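Local coordinates for type IV secretion system protein VirB11 (Brucella suis, PDB 2GZA), which hydrolyses ATP as a hexameric cytoplasmic ATPase of the Brucella type IV secretion system, a virulence-associated apparatus, at residues C[27-32]-C[47-52]; C[102-107]-C[113-118]. All coordinates share one frame; numbering follows the deposited sequence.

How the interactions relate
Both contacts involve the same six-stranded antiparallel sheet, which belongs to the N-terminal domain of VirB11-type ATPases. Interaction 2 is a hairpin within the sheet, whereas interaction 1 lays a helical turn across its surface. Their centres are 14 Å apart and their nearest atoms about 5 Å apart, so they do not touch. Strand 40-43 bridges the gap: C42 forms a backbone hydrogen bond with F50 of interaction 1, V43 one with V117 of interaction 2, and L29 packs on V43. Both contacts lie away from the predicted ATP-binding loop, residues 182-189; they show how one sheet can combine backbone pairing with side-chain cover.

Interaction 1. Residues C[27-32]-C[47-52]; sequences EPLRPW and GEVFCE
W32 carries its CG beside the backbone N and anti to the carbonyl carbon (chi1 -60°), and a chi2 of -87° then turns the indole so that one of its faces meets V49. This is a helix-on-sheet contact: the 3-10 turn 27-29 and the start of helix 30-34 rest on strand 48-52, near one margin of the antiparallel sheet of the N-terminal domain. The strand contributes alternate side chains. V49 and C51 point at the helical turn, while F50, between them, points to the far side of the sheet, where it meets Y59.

The central contact is a CH-pi interaction. V49 CG2 lies 3.8 Å from the centroid of the five-membered ring of W32, 23° off the ring normal, and its closest approach is 3.5 Å to W32 CE2, at the junction of the two rings. P31 CB lies over the opposite face, and both carbons sit toward the rim rather than over the middle of the indole. The other V49 methyl serves a second partner: CG1 reaches L29 CD2 at 3.8 Å, the two side chains passing with their ends pointing opposite ways. The two methyls of V49 thus serve different partners, CG1 the leucine and CG2 the indole.

Neighbouring parts of the fold complete the site. Y60 and V62 also touch W32, and its backbone O accepts a hydrogen bond from K121 NZ. Two residues further along the strand, C51 makes an oblique sulfur-aromatic contact, with SG 3.8 Å from W32 CD1 on the pyrrole side of the indole.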
loop_
_atom_site.group_PDB
_atom_site.type_symbol
_atom_site.label_atom_id
_atom_site.label_comp_id
_atom_site.label_asym_id
_atom_site.label_seq_id
_atom_site.Cartn_x
_atom_site.Cartn_y
_atom_site.Cartn_z
ATOM N N GLU C 27 43.598 29.169 17.788
ATOM C CA GLU C 27 44.766 30.037 17.582
ATOM C C GLU C 27 45.754 29.631 16.491
ATOM O O GLU C 27 46.213 30.493 15.743
ATOM C CB GLU C 27 45.526 30.239 18.900
ATOM C CG GLU C 27 45.414 31.648 19.483
ATOM C CD GLU C 27 46.358 32.646 18.826
ATOM O OE1 GLU C 27 47.234 33.189 19.526
ATOM O OE2 GLU C 27 46.236 32.891 17.614
ATOM N N PRO C 28 46.116 28.333 16.406
ATOM C CA PRO C 28 47.051 27.964 15.345
ATOM C C PRO C 28 46.469 28.041 13.935
ATOM O O PRO C 28 47.222 27.910 12.972
ATOM C CB PRO C 28 47.425 26.515 15.684
ATOM C CG PRO C 28 46.941 26.279 17.072
ATOM C CD PRO C 28 45.764 27.161 17.230
ATOM N N LEU C 29 45.158 28.259 13.825
ATOM C CA LEU C 29 44.470 28.388 12.533
ATOM C C LEU C 29 44.074 29.834 12.237
ATOM O O LEU C 29 43.453 30.127 11.209
ATOM C CB LEU C 29 43.245 27.465 12.480
ATOM C CG LEU C 29 43.506 25.962 12.654
ATOM C CD1 LEU C 29 42.211 25.167 12.670
ATOM C CD2 LEU C 29 44.458 25.430 11.585
ATOM N N ARG C 30 44.468 30.725 13.143
ATOM C CA ARG C 30 44.144 32.148 13.089
ATOM C C ARG C 30 44.477 32.820 11.752
ATOM O O ARG C 30 43.634 33.533 11.215
ATOM C CB ARG C 30 44.799 32.871 14.277
ATOM C CG ARG C 30 44.025 34.076 14.820
ATOM C CD ARG C 30 43.032 33.706 15.934
ATOM N NE ARG C 30 41.828 33.037 15.439
ATOM C CZ ARG C 30 40.835 33.649 14.801
ATOM N NH1 ARG C 30 40.893 34.951 14.565
ATOM N NH2 ARG C 30 39.781 32.959 14.386
ATOM N N PRO C 31 45.688 32.584 11.204
ATOM C CA PRO C 31 46.052 33.180 9.909
ATOM C C PRO C 31 45.074 32.875 8.771
ATOM O O PRO C 31 44.718 33.791 8.022
ATOM C CB PRO C 31 47.429 32.570 9.623
ATOM C CG PRO C 31 47.978 32.257 10.966
ATOM C CD PRO C 31 46.802 31.795 11.763
ATOM N N TRP C 32 44.643 31.615 8.665
ATOM C CA TRP C 32 43.740 31.179 7.604
ATOM C C TRP C 32 42.307 31.609 7.875
ATOM O O TRP C 32 41.545 31.906 6.953
ATOM C CB TRP C 32 43.808 29.657 7.441
ATOM C CG TRP C 32 45.175 29.177 7.095
ATOM C CD1 TRP C 32 45.710 29.066 5.849
ATOM C CD2 TRP C 32 46.194 28.756 8.006
ATOM N NE1 TRP C 32 46.998 28.600 5.925
ATOM C CE2 TRP C 32 47.318 28.401 7.238
ATOM C CE3 TRP C 32 46.265 28.649 9.395
ATOM C CZ2 TRP C 32 48.497 27.938 7.813
ATOM C CZ3 TRP C 32 47.437 28.191 9.965
ATOM C CH2 TRP C 32 48.537 27.843 9.175
ATOM N N GLY C 47 49.870 18.481 12.122
ATOM C CA GLY C 47 51.001 19.106 11.455
ATOM C C GLY C 47 50.717 19.819 10.146
ATOM O O GLY C 47 51.603 20.471 9.603
ATOM N N GLU C 48 49.499 19.706 9.627
ATOM C CA GLU C 48 49.197 20.351 8.355
ATOM C C GLU C 48 47.814 20.970 8.273
ATOM O O GLU C 48 46.915 20.621 9.038
ATOM C CB GLU C 48 49.456 19.411 7.162
ATOM C CG GLU C 48 49.180 17.934 7.395
ATOM C CD GLU C 48 48.794 17.214 6.116
ATOM O OE1 GLU C 48 49.671 16.588 5.487
ATOM O OE2 GLU C 48 47.611 17.281 5.731
ATOM N N VAL C 49 47.675 21.927 7.363
ATOM C CA VAL C 49 46.377 22.478 7.010
ATOM C C VAL C 49 46.235 22.523 5.493
ATOM O O VAL C 49 47.219 22.691 4.772
ATOM C CB VAL C 49 46.099 23.881 7.646
ATOM C CG1 VAL C 49 46.778 24.025 8.989
ATOM C CG2 VAL C 49 46.509 25.010 6.724
ATOM N N PHE C 50 45.012 22.335 5.022
ATOM C CA PHE C 50 44.684 22.554 3.627
ATOM C C PHE C 50 43.609 23.624 3.543
ATOM O O PHE C 50 42.592 23.539 4.233
ATOM C CB PHE C 50 44.220 21.258 2.957
ATOM C CG PHE C 50 45.338 20.396 2.464
ATOM C CD1 PHE C 50 45.928 19.449 3.294
ATOM C CD2 PHE C 50 45.810 20.529 1.171
ATOM C CE1 PHE C 50 46.961 18.650 2.835
ATOM C CE2 PHE C 50 46.848 19.730 0.708
ATOM C CZ PHE C 50 47.420 18.787 1.544
ATOM N N CYS C 51 43.842 24.640 2.722
ATOM C CA CYS C 51 42.851 25.697 2.548
ATOM C C CYS C 51 42.432 25.899 1.097
ATOM O O CYS C 51 43.230 25.739 0.176
ATOM C CB CYS C 51 43.303 27.009 3.201
ATOM S SG CYS C 51 44.695 27.811 2.410
ATOM N N GLU C 52 41.157 26.217 0.912
ATOM C CA GLU C 52 40.591 26.462 -0.404
ATOM C C GLU C 52 40.690 27.948 -0.733
ATOM O O GLU C 52 40.045 28.780 -0.083
ATOM C CB GLU C 52 39.133 25.994 -0.453
ATOM C CG GLU C 52 38.366 26.460 -1.684
ATOM C CD GLU C 52 37.029 25.763 -1.851
ATOM O OE1 GLU C 52 37.000 24.514 -1.853
ATOM O OE2 GLU C 52 36.005 26.466 -2.002
#

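Interaction 2. Residues C[102-107]-C[113-118]; sequences IQIVRP and GTISVT
T118, I115 and P107 lose the most surface in this contact, which is the antiparallel beta hairpin formed by strands 101-105 and 116-120; T118 lies in the paired strands, I115 and P107 just beyond them toward the turn. T118 anchors one end. It forms a hydrogen-bonded pair with Q103, in which Q103 N reaches T118 O and T118 N reaches Q103 O, both at 2.9 Å. V105 and S116 repeat the pattern two residues on, with I104 and V117 as the non-hydrogen-bonded pair between them. The side chain of T118 adds a water-mediated link: with OG1 beside the backbone N (chi1 -55°), it bonds at 2.9 Å to a water that donates to Q103 O and also bonds S116 OG.

I115 lies beyond the regular pairing, on the other face of the sheet. Its CG2 branch meets I104 CG2 at 3.8 Å, the two side chains crossing at a slant. I104 CG1 also lies alongside V117 CG2, and helix 67-81 covers I115 through L70 and I71, and I104 through T77. P107 closes the other end, its ring carbons set against T114 O.

The chemistry is therefore two-sided: the face of I104, I115 and V117 is apolar and packs against helix 67-81 through I104 and I115, whereas the side carrying S116 and T118, which also holds V105, offers hydroxyls to a water that gives Q103 O a second donor besides T118 N.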
loop_
_atom_site.group_PDB
_atom_site.type_symbol
_atom_site.label_atom_id
_atom_site.label_comp_id
_atom_site.label_asym_id
_atom_site.label_seq_id
_atom_site.Cartn_x
_atom_site.Cartn_y
_atom_site.Cartn_z
ATOM N N ILE C 102 31.730 24.118 11.373
ATOM C CA ILE C 102 32.853 23.237 11.628
ATOM C C ILE C 102 32.403 21.781 11.761
ATOM O O ILE C 102 31.494 21.462 12.528
ATOM C CB ILE C 102 33.694 23.717 12.855
ATOM C CG1 ILE C 102 34.940 22.846 13.045
ATOM C CG2 ILE C 102 32.845 23.776 14.120
ATOM C CD1 ILE C 102 35.969 23.427 14.000
ATOM N N GLN C 103 33.030 20.911 10.981
ATOM C CA GLN C 103 32.833 19.484 11.135
ATOM C C GLN C 103 34.086 18.821 11.645
ATOM O O GLN C 103 35.172 19.015 11.101
ATOM C CB GLN C 103 32.343 18.831 9.856
ATOM C CG GLN C 103 30.903 18.391 9.969
ATOM C CD GLN C 103 30.759 16.930 10.352
ATOM O OE1 GLN C 103 29.646 16.422 10.484
ATOM N NE2 GLN C 103 31.885 16.233 10.514
ATOM N N ILE C 104 33.920 18.057 12.716
ATOM C CA ILE C 104 35.024 17.344 13.331
ATOM C C ILE C 104 34.737 15.851 13.424
ATOM O O ILE C 104 33.693 15.428 13.932
ATOM C CB ILE C 104 35.402 17.915 14.721
ATOM C CG1 ILE C 104 35.748 19.407 14.613
ATOM C CG2 ILE C 104 36.578 17.132 15.320
ATOM C CD1 ILE C 104 36.167 20.059 15.912
ATOM N N VAL C 105 35.671 15.065 12.903
ATOM C CA VAL C 105 35.643 13.615 13.045
ATOM C C VAL C 105 36.880 13.176 13.820
ATOM O O VAL C 105 37.996 13.577 13.490
ATOM C CB VAL C 105 35.620 12.895 11.681
ATOM C CG1 VAL C 105 35.236 11.422 11.858
ATOM C CG2 VAL C 105 34.669 13.584 10.728
ATOM N N ARG C 106 36.675 12.364 14.855
ATOM C CA ARG C 106 37.788 11.843 15.649
ATOM C C ARG C 106 37.976 10.310 15.523
ATOM O O ARG C 106 37.060 9.614 15.085
ATOM C CB ARG C 106 37.725 12.328 17.107
ATOM C CG ARG C 106 36.618 11.747 17.944
ATOM C CD ARG C 106 37.042 11.637 19.397
ATOM N NE ARG C 106 37.688 10.351 19.676
ATOM C CZ ARG C 106 38.435 10.091 20.743
ATOM N NH1 ARG C 106 38.656 11.026 21.658
ATOM N NH2 ARG C 106 38.971 8.886 20.891
ATOM N N PRO C 107 39.179 9.806 15.882
ATOM C CA PRO C 107 39.855 8.509 15.722
ATOM C C PRO C 107 39.177 7.128 15.661
ATOM O O PRO C 107 39.781 6.220 15.081
ATOM C CB PRO C 107 40.878 8.529 16.834
ATOM C CG PRO C 107 41.337 9.892 16.775
ATOM C CD PRO C 107 40.101 10.738 16.548
ATOM N N GLY C 113 45.341 8.310 15.163
ATOM C CA GLY C 113 46.372 9.319 15.305
ATOM C C GLY C 113 46.114 10.544 14.453
ATOM O O GLY C 113 47.009 11.374 14.284
ATOM N N THR C 114 44.903 10.647 13.899
ATOM C CA THR C 114 44.462 11.834 13.144
ATOM C C THR C 114 43.118 12.352 13.650
ATOM O O THR C 114 42.313 11.595 14.185
ATOM C CB THR C 114 44.293 11.561 11.622
ATOM O OG1 THR C 114 43.145 10.733 11.403
ATOM C CG2 THR C 114 45.520 10.889 11.026
ATOM N N ILE C 115 42.898 13.653 13.473
ATOM C CA ILE C 115 41.586 14.267 13.632
ATOM C C ILE C 115 41.281 14.998 12.330
ATOM O O ILE C 115 42.170 15.622 11.748
ATOM C CB ILE C 115 41.565 15.282 14.792
ATOM C CG1 ILE C 115 42.102 14.658 16.085
ATOM C CG2 ILE C 115 40.172 15.907 14.967
ATOM C CD1 ILE C 115 41.154 13.713 16.783
ATOM N N SER C 116 40.039 14.919 11.870
ATOM C CA SER C 116 39.632 15.684 10.697
ATOM C C SER C 116 38.797 16.894 11.077
ATOM O O SER C 116 37.755 16.770 11.728
ATOM C CB SER C 116 38.867 14.822 9.684
ATOM O OG SER C 116 38.484 15.603 8.563
ATOM N N VAL C 117 39.266 18.064 10.654
ATOM C CA VAL C 117 38.578 19.326 10.886
ATOM C C VAL C 117 38.256 19.972 9.549
ATOM O O VAL C 117 39.115 20.055 8.672
ATOM C CB VAL C 117 39.438 20.282 11.767
ATOM C CG1 VAL C 117 38.958 21.727 11.683
ATOM C CG2 VAL C 117 39.423 19.826 13.203
ATOM N N THR C 118 37.015 20.406 9.387
ATOM C CA THR C 118 36.654 21.203 8.225
ATOM C C THR C 118 35.878 22.432 8.655
ATOM O O THR C 118 34.822 22.333 9.272
ATOM C CB THR C 118 35.868 20.400 7.199
ATOM O OG1 THR C 118 36.620 19.236 6.845
ATOM C CG2 THR C 118 35.620 21.259 5.958
HETATM O O HOH W 1 36.104 17.286 8.926
#